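Local coordinates for enterobactin synthetase component F-related protein (Vibrio cholerae serotype O1, PDB 4OXI) that binds glycyl-adenosine-5'-phosphate and, as an adenylation domain, probably activates glycine with ATP for a lipopolysaccharide-modification pathway behind antimicrobial peptide resistance, at residues 296-300 against 301-305; 320-324 against 325-329; 284-288 against 289-293. One frame throughout, in Å; residues are numbered along the deposited sequence.

Contact 1: 296-300 against 301-305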
loop_
_atom_site.group_PDB
_atom_site.type_symbol
_atom_site.label_atom_id
_atom_site.label_comp_id
_atom_site.label_asym_id
_atom_site.label_seq_id
_atom_site.Cartn_x
_atom_site.Cartn_y
_atom_site.Cartn_z
ATOM N N GLU A 296 -17.786 -12.251 4.742
ATOM C CA GLU A 296 -18.500 -12.197 6.018
ATOM C C GLU A 296 -18.309 -10.857 6.724
ATOM O O GLU A 296 -19.242 -10.338 7.338
ATOM C CB GLU A 296 -18.068 -13.323 6.950
ATOM C CG GLU A 296 -18.387 -14.718 6.448
ATOM C CD GLU A 296 -17.201 -15.361 5.762
ATOM O OE1 GLU A 296 -16.880 -16.526 6.093
ATOM O OE2 GLU A 296 -16.579 -14.700 4.897
ATOM N N PHE A 297 -17.104 -10.297 6.653
ATOM C CA PHE A 297 -16.876 -8.992 7.271
ATOM C C PHE A 297 -17.750 -7.931 6.583
ATOM O O PHE A 297 -18.422 -7.144 7.242
ATOM C CB PHE A 297 -15.382 -8.609 7.224
ATOM C CG PHE A 297 -15.050 -7.369 8.026
ATOM C CD1 PHE A 297 -14.946 -6.134 7.415
ATOM C CD2 PHE A 297 -14.852 -7.445 9.397
ATOM C CE1 PHE A 297 -14.651 -5.003 8.156
ATOM C CE2 PHE A 297 -14.565 -6.320 10.143
ATOM C CZ PHE A 297 -14.461 -5.094 9.527
ATOM N N ILE A 298 -17.756 -7.931 5.251
ATOM C CA ILE A 298 -18.531 -6.948 4.497
ATOM C C ILE A 298 -20.002 -7.030 4.876
ATOM O O ILE A 298 -20.624 -6.024 5.225
ATOM C CB ILE A 298 -18.378 -7.171 2.967
ATOM C CG1 ILE A 298 -17.001 -6.676 2.494
ATOM C CG2 ILE A 298 -19.491 -6.463 2.212
ATOM C CD1 ILE A 298 -16.384 -7.520 1.393
ATOM N N HIS A 299 -20.550 -8.239 4.827
ATOM C CA HIS A 299 -21.949 -8.446 5.185
ATOM C C HIS A 299 -22.258 -8.083 6.649
ATOM O O HIS A 299 -23.242 -7.402 6.935
ATOM C CB HIS A 299 -22.366 -9.892 4.888
ATOM C CG HIS A 299 -23.748 -10.216 5.354
ATOM N ND1 HIS A 299 -24.878 -9.783 4.691
ATOM C CD2 HIS A 299 -24.185 -10.900 6.437
ATOM C CE1 HIS A 299 -25.950 -10.195 5.342
ATOM N NE2 HIS A 299 -25.559 -10.878 6.402
ATOM N N HIS A 300 -21.412 -8.540 7.570
ATOM C CA HIS A 300 -21.570 -8.253 9.002
ATOM C C HIS A 300 -21.683 -6.758 9.293
ATOM O O HIS A 300 -22.511 -6.324 10.102
ATOM C CB HIS A 300 -20.367 -8.821 9.748
ATOM C CG HIS A 300 -20.509 -8.823 11.235
ATOM N ND1 HIS A 300 -20.019 -7.810 12.031
ATOM C CD2 HIS A 300 -21.044 -9.738 12.076
ATOM C CE1 HIS A 300 -20.269 -8.089 13.298
ATOM N NE2 HIS A 300 -20.889 -9.254 13.352
ATOM N N HIS A 301 -20.856 -5.955 8.628
ATOM C CA HIS A 301 -20.884 -4.512 8.879
ATOM C C HIS A 301 -21.596 -3.724 7.800
ATOM O O HIS A 301 -21.573 -2.501 7.840
ATOM C CB HIS A 301 -19.465 -3.943 9.054
ATOM C CG HIS A 301 -18.782 -4.411 10.296
ATOM N ND1 HIS A 301 -19.171 -4.005 11.557
ATOM C CD2 HIS A 301 -17.753 -5.273 10.475
ATOM C CE1 HIS A 301 -18.406 -4.591 12.460
ATOM N NE2 HIS A 301 -17.535 -5.363 11.831
ATOM N N GLN A 302 -22.202 -4.409 6.832
ATOM C CA GLN A 302 -22.897 -3.721 5.752
ATOM C C GLN A 302 -21.991 -2.676 5.085
ATOM O O GLN A 302 -22.389 -1.529 4.903
ATOM C CB GLN A 302 -24.177 -3.052 6.286
ATOM C CG GLN A 302 -25.246 -4.065 6.755
ATOM C CD GLN A 302 -25.797 -4.891 5.594
ATOM O OE1 GLN A 302 -26.576 -4.389 4.779
ATOM N NE2 GLN A 302 -25.371 -6.153 5.497
ATOM N N LEU A 303 -20.771 -3.068 4.738
ATOM C CA LEU A 303 -19.853 -2.155 4.055
ATOM C C LEU A 303 -20.419 -1.762 2.702
ATOM O O LEU A 303 -21.007 -2.588 2.010
ATOM C CB LEU A 303 -18.487 -2.808 3.854
ATOM C CG LEU A 303 -17.744 -3.187 5.138
ATOM C CD1 LEU A 303 -16.278 -3.495 4.830
ATOM C CD2 LEU A 303 -17.844 -2.090 6.188
ATOM N N THR A 304 -20.228 -0.504 2.324
ATOM C CA THR A 304 -20.742 -0.025 1.050
ATOM C C THR A 304 -19.605 0.170 0.055
ATOM O O THR A 304 -19.839 0.235 -1.160
ATOM C CB THR A 304 -21.535 1.291 1.214
ATOM O OG1 THR A 304 -20.669 2.310 1.727
ATOM C CG2 THR A 304 -22.701 1.103 2.182
ATOM N N VAL A 305 -18.373 0.248 0.567
ATOM C CA VAL A 305 -17.186 0.481 -0.273
ATOM C C VAL A 305 -16.039 -0.461 0.117
ATOM O O VAL A 305 -15.716 -0.603 1.302
ATOM C CB VAL A 305 -16.697 1.963 -0.165
ATOM C CG1 VAL A 305 -15.545 2.230 -1.119
ATOM C CG2 VAL A 305 -17.821 2.933 -0.459
#
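Phe297 extends its ring opposite its backbone N (chi1 -171°) and His301, one turn later, holds its imidazole beside its own backbone N (chi1 -68°), which brings the two rings together. CD2 of His301 stands over one face of the phenyl ring, displaced toward the rim and 3.4 Å from CE2 of Phe297, with the planes oblique at 59°. His300 adds a third ring, its edge turned to the face of the His301 imidazole with centroids 4.7 Å apart, and the three form an aromatic cluster. At the edge of the phenyl ring, CD1 of Leu303 lies 3.9 Å from CD1 of Phe297; the same methyl group reaches CG1 of Ile298.

The backbone here ends helix 294-301 in a Schellman motif. Gln302 takes positive phi, Leu303 N bonds to Ile298 O at 3.0 Å, and Gln302 N bonds to His299 O at 3.2 Å. That last carbonyl is gripped twice, because the Gln302 side chain bends at its second torsion and NE2 reaches His299 O at 2.9 Å. The side-chain NE2 approaches a lone pair of His299 O in the carbonyl plane, whereas the backbone N sits well above that plane. The His299 imidazole lies alongside this amide with its plane nearly perpendicular to the amide plane, and buries ND1 without a hydrogen-bond partner. The His301 ring also meets the rings of Trp70 and Tyr284.

Contact 2: 320-324 against 325-329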
loop_
_atom_site.group_PDB
_atom_site.type_symbol
_atom_site.label_atom_id
_atom_site.label_comp_id
_atom_site.label_asym_id
_atom_site.label_seq_id
_atom_site.Cartn_x
_atom_site.Cartn_y
_atom_site.Cartn_z
ATOM N N GLN A 320 -17.082 -20.600 0.084
ATOM C CA GLN A 320 -18.483 -20.700 -0.327
ATOM C C GLN A 320 -19.343 -19.569 0.252
ATOM O O GLN A 320 -20.409 -19.823 0.806
ATOM C CB GLN A 320 -19.047 -22.070 0.078
ATOM C CG GLN A 320 -18.063 -23.232 -0.151
ATOM C CD GLN A 320 -18.556 -24.568 0.404
ATOM O OE1 GLN A 320 -19.761 -24.789 0.560
ATOM N NE2 GLN A 320 -17.619 -25.462 0.702
ATOM N N THR A 321 -18.878 -18.324 0.123
ATOM C CA THR A 321 -19.581 -17.171 0.689
ATOM C C THR A 321 -20.039 -16.179 -0.369
ATOM O O THR A 321 -20.652 -15.157 -0.046
ATOM C CB THR A 321 -18.707 -16.390 1.706
ATOM O OG1 THR A 321 -17.437 -16.068 1.115
ATOM C CG2 THR A 321 -18.488 -17.196 2.964
ATOM N N LEU A 322 -19.735 -16.469 -1.625
ATOM C CA LEU A 322 -19.999 -15.516 -2.690
ATOM C C LEU A 322 -21.198 -15.930 -3.521
ATOM O O LEU A 322 -21.096 -16.069 -4.739
ATOM C CB LEU A 322 -18.780 -15.398 -3.609
ATOM C CG LEU A 322 -17.861 -14.180 -3.521
ATOM C CD1 LEU A 322 -17.126 -13.979 -4.846
ATOM C CD2 LEU A 322 -18.624 -12.929 -3.134
ATOM N N THR A 323 -22.342 -16.126 -2.887
ATOM C CA THR A 323 -23.524 -16.491 -3.651
ATOM C C THR A 323 -24.139 -15.224 -4.239
ATOM O O THR A 323 -23.935 -14.133 -3.705
ATOM C CB THR A 323 -24.536 -17.247 -2.784
ATOM O OG1 THR A 323 -25.043 -16.369 -1.779
ATOM C CG2 THR A 323 -23.862 -18.434 -2.112
ATOM N N PRO A 324 -24.862 -15.357 -5.364
ATOM C CA PRO A 324 -25.500 -14.179 -5.963
ATOM C C PRO A 324 -26.390 -13.441 -4.973
ATOM O O PRO A 324 -27.042 -14.070 -4.139
ATOM C CB PRO A 324 -26.333 -14.785 -7.097
ATOM C CG PRO A 324 -25.508 -15.972 -7.538
ATOM C CD PRO A 324 -24.920 -16.533 -6.257
ATOM N N HIS A 325 -26.367 -12.116 -5.055
ATOM C CA HIS A 325 -27.153 -11.230 -4.201
ATOM C C HIS A 325 -26.763 -11.258 -2.722
ATOM O O HIS A 325 -27.409 -10.600 -1.907
ATOM C CB HIS A 325 -28.652 -11.512 -4.369
ATOM C CG HIS A 325 -29.099 -11.544 -5.796
ATOM N ND1 HIS A 325 -29.382 -10.401 -6.514
ATOM C CD2 HIS A 325 -29.302 -12.581 -6.644
ATOM C CE1 HIS A 325 -29.737 -10.733 -7.743
ATOM N NE2 HIS A 325 -29.696 -12.049 -7.849
ATOM N N SER A 326 -25.714 -12.001 -2.372
ATOM C CA SER A 326 -25.320 -12.137 -0.961
ATOM C C SER A 326 -24.644 -10.901 -0.363
ATOM O O SER A 326 -24.476 -10.825 0.854
ATOM C CB SER A 326 -24.421 -13.358 -0.749
ATOM O OG SER A 326 -23.163 -13.201 -1.379
ATOM N N LEU A 327 -24.262 -9.935 -1.203
ATOM C CA LEU A 327 -23.616 -8.716 -0.706
ATOM C C LEU A 327 -24.303 -7.446 -1.199
ATOM O O LEU A 327 -23.669 -6.633 -1.874
ATOM C CB LEU A 327 -22.143 -8.695 -1.131
ATOM C CG LEU A 327 -21.304 -9.825 -0.547
ATOM C CD1 LEU A 327 -19.846 -9.697 -0.982
ATOM C CD2 LEU A 327 -21.426 -9.829 0.973
ATOM N N PRO A 328 -25.597 -7.261 -0.854
ATOM C CA PRO A 328 -26.354 -6.112 -1.371
ATOM C C PRO A 328 -25.842 -4.757 -0.924
ATOM O O PRO A 328 -26.113 -3.781 -1.605
ATOM C CB PRO A 328 -27.763 -6.322 -0.784
ATOM C CG PRO A 328 -27.560 -7.190 0.414
ATOM C CD PRO A 328 -26.429 -8.110 0.023
ATOM N N SER A 329 -25.144 -4.667 0.201
ATOM C CA SER A 329 -24.730 -3.343 0.683
ATOM C C SER A 329 -23.533 -2.754 -0.090
ATOM O O SER A 329 -23.293 -1.548 -0.024
ATOM C CB SER A 329 -24.409 -3.375 2.180
ATOM O OG SER A 329 -23.176 -4.059 2.424
#
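Ser326 folds its short side chain over Thr323, with CB 3.2 Å from Thr323 OG1 and OG directed at the Thr323 carbonyl. Its hydroxyl stands between the backbone N and the carbonyl carbon (chi1 67°), and from there OG donates to Thr323 O at 2.6 Å, in the carbonyl plane and on a lone pair. The backbone N of Ser326 donates to the same Thr323 O at 3.1 Å, but from above that plane. One oxygen thus receives two hydrogen bonds from a single residue, which ties the hydroxyl to the turn and limits its rotation.

The backbone bond closes a type II beta turn from Thr323 to Ser326. Pro324 and His325 occupy its two corners: Pro324 at the first is extended and His325 at the second has positive phi (66°), the pairing of corner conformations that marks type II. At the exposed corner the His325 imidazole leans obliquely against the Pro324 backbone, and its CD2 lies 3.7 Å from Pro324 CB.

On the buried side, the ends of two leucines meet, CD2 of Leu322 lying 4.1 Å from CD1 of Leu327. Leu322 also packs on Trp348 and Ala351 of helix 342-352, while Leu327 rests on Ile298 and His299 of helix 294-301. Upstream, Gln320 is the positive-phi residue of the Schellman motif ending helix 311-318, and Thr321 OG1 is hydrogen-bonded to Ala316 O. Backbone bonds of His325 with Gln350 and of Leu327 with Ala351 hold the turn against the last part of helix 342-352.

Contact 3: 284-288 against 289-293; sequences YVVPE and LAKLS
From Pro287 the chain winds tightly toward Ala290 and Lys291, two successive carbonyls each bonding to the amide three residues on. Ala290 N donates to Pro287 O at 2.9 Å and Lys291 N to Glu288 O at 3.2 Å, both donors lying well above the carbonyl planes. A type I beta turn from Ala290 to Ser293 follows, closed by Ser293 N on Ala290 O at 2.9 Å.

Val286, Pro287 and Ala290 supply the apolar contacts. Val286 places CG1 opposite its backbone N (chi1 176°), and this methyl meets Ala290 CB at 4.1 Å and Lys291 CG at 4.0 Å. Ala290 CB also touches the proline ring, 3.9 Å from Pro287 CD. Lys291 bends at its last two torsions and makes a cation-pi contact with Tyr261; the carboxylate of Glu288 has a long, weak ion pair with Arg106.

Residues 286-293 connect strand 282-285, which lies between strands 67-71 and 257-260 in a mixed sheet, to helix 294-301, with Ser293 at the N-cap position. Val286 and Pro287 both pack on Phe297 of that helix.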
loop_
_atom_site.group_PDB
_atom_site.type_symbol
_atom_site.label_atom_id
_atom_site.label_comp_id
_atom_site.label_asym_id
_atom_site.label_seq_id
_atom_site.Cartn_x
_atom_site.Cartn_y
_atom_site.Cartn_z
ATOM N N TYR A 284 -13.973 1.229 8.385
ATOM C CA TYR A 284 -14.040 0.025 9.206
ATOM C C TYR A 284 -12.743 -0.773 9.091
ATOM O O TYR A 284 -12.432 -1.332 8.036
ATOM C CB TYR A 284 -15.251 -0.843 8.819
ATOM C CG TYR A 284 -16.571 -0.300 9.352
ATOM C CD1 TYR A 284 -17.217 -0.918 10.419
ATOM C CD2 TYR A 284 -17.157 0.846 8.800
ATOM C CE1 TYR A 284 -18.411 -0.424 10.917
ATOM C CE2 TYR A 284 -18.364 1.353 9.296
ATOM C CZ TYR A 284 -18.982 0.704 10.350
ATOM O OH TYR A 284 -20.172 1.185 10.853
ATOM N N VAL A 285 -11.988 -0.826 10.183
ATOM C CA VAL A 285 -10.720 -1.555 10.181
ATOM C C VAL A 285 -10.937 -3.066 10.259
ATOM O O VAL A 285 -11.542 -3.560 11.210
ATOM C CB VAL A 285 -9.845 -1.099 11.358
ATOM C CG1 VAL A 285 -8.550 -1.921 11.425
ATOM C CG2 VAL A 285 -9.539 0.391 11.205
ATOM N N VAL A 286 -10.440 -3.803 9.268
ATOM C CA VAL A 286 -10.587 -5.259 9.266
ATOM C C VAL A 286 -9.613 -5.874 10.257
ATOM O O VAL A 286 -8.401 -5.763 10.081
ATOM C CB VAL A 286 -10.326 -5.854 7.879
ATOM C CG1 VAL A 286 -10.387 -7.386 7.933
ATOM C CG2 VAL A 286 -11.344 -5.306 6.872
ATOM N N PRO A 287 -10.138 -6.514 11.315
ATOM C CA PRO A 287 -9.292 -7.164 12.327
ATOM C C PRO A 287 -8.414 -8.214 11.656
ATOM O O PRO A 287 -8.855 -8.822 10.679
ATOM C CB PRO A 287 -10.303 -7.858 13.249
ATOM C CG PRO A 287 -11.610 -7.177 12.989
ATOM C CD PRO A 287 -11.568 -6.757 11.548
ATOM N N GLU A 288 -7.191 -8.393 12.153
ATOM C CA GLU A 288 -6.263 -9.392 11.613
ATOM C C GLU A 288 -6.955 -10.735 11.374
ATOM O O GLU A 288 -6.915 -11.275 10.268
ATOM C CB GLU A 288 -5.086 -9.581 12.572
ATOM C CG GLU A 288 -4.059 -10.587 12.099
ATOM C CD GLU A 288 -3.210 -10.063 10.959
ATOM O OE1 GLU A 288 -2.722 -10.887 10.155
ATOM O OE2 GLU A 288 -3.017 -8.825 10.875
ATOM N N LEU A 289 -7.622 -11.245 12.406
ATOM C CA LEU A 289 -8.327 -12.538 12.337
ATOM C C LEU A 289 -9.606 -12.560 11.481
ATOM O O LEU A 289 -10.360 -13.533 11.553
ATOM C CB LEU A 289 -8.688 -13.009 13.749
ATOM C CG LEU A 289 -7.653 -13.823 14.523
ATOM C CD1 LEU A 289 -7.900 -13.702 16.015
ATOM C CD2 LEU A 289 -7.718 -15.274 14.088
ATOM N N ALA A 290 -9.863 -11.504 10.702
ATOM C CA ALA A 290 -11.026 -11.462 9.802
ATOM C C ALA A 290 -10.610 -11.259 8.359
ATOM O O ALA A 290 -11.451 -11.286 7.470
ATOM C CB ALA A 290 -11.996 -10.365 10.202
ATOM N N LYS A 291 -9.316 -11.039 8.126
ATOM C CA LYS A 291 -8.819 -10.853 6.770
ATOM C C LYS A 291 -9.084 -12.092 5.941
ATOM O O LYS A 291 -9.191 -12.016 4.710
ATOM C CB LYS A 291 -7.320 -10.523 6.777
ATOM C CG LYS A 291 -7.029 -9.028 6.595
ATOM C CD LYS A 291 -5.694 -8.606 7.206
ATOM C CE LYS A 291 -4.531 -8.864 6.267
ATOM N NZ LYS A 291 -4.694 -8.166 4.960
ATOM N N LEU A 292 -9.215 -13.227 6.621
ATOM C CA LEU A 292 -9.470 -14.484 5.936
ATOM C C LEU A 292 -10.961 -14.749 5.724
ATOM O O LEU A 292 -11.326 -15.739 5.084
ATOM C CB LEU A 292 -8.789 -15.656 6.655
ATOM C CG LEU A 292 -7.269 -15.647 6.507
ATOM C CD1 LEU A 292 -6.653 -16.900 7.093
ATOM C CD2 LEU A 292 -6.886 -15.494 5.043
ATOM N N SER A 293 -11.817 -13.867 6.237
ATOM C CA SER A 293 -13.242 -13.943 5.898
ATOM C C SER A 293 -13.789 -12.583 5.442
ATOM O O SER A 293 -14.572 -11.942 6.149
ATOM C CB SER A 293 -14.037 -14.482 7.081
ATOM O OG SER A 293 -13.695 -13.783 8.258
#

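In the fold
The three contacts follow the chain in the order 3, 1, 2. Contact 3 leads from strand 282-285 into helix 294-301, and contact 1 ends that helix; their centres are 11 Å apart, and Phe297 CE2 packs 3.3 Å from Pro287 CD. Contact 2, after helix 311-318, returns to contact 1, also 11 Å away between centres, where Ser329 OG lies 2.7 Å from Leu303 O, probably hydrogen-bonded. Contacts 2 and 3 do not touch, their nearest atoms being about 7 Å apart; contact 1, which touches both, lies between them in the chain. The Lys291 side chain of contact 3 is about 13 Å from the bound glycyl-adenosine-5'-phosphate, too distant to touch it.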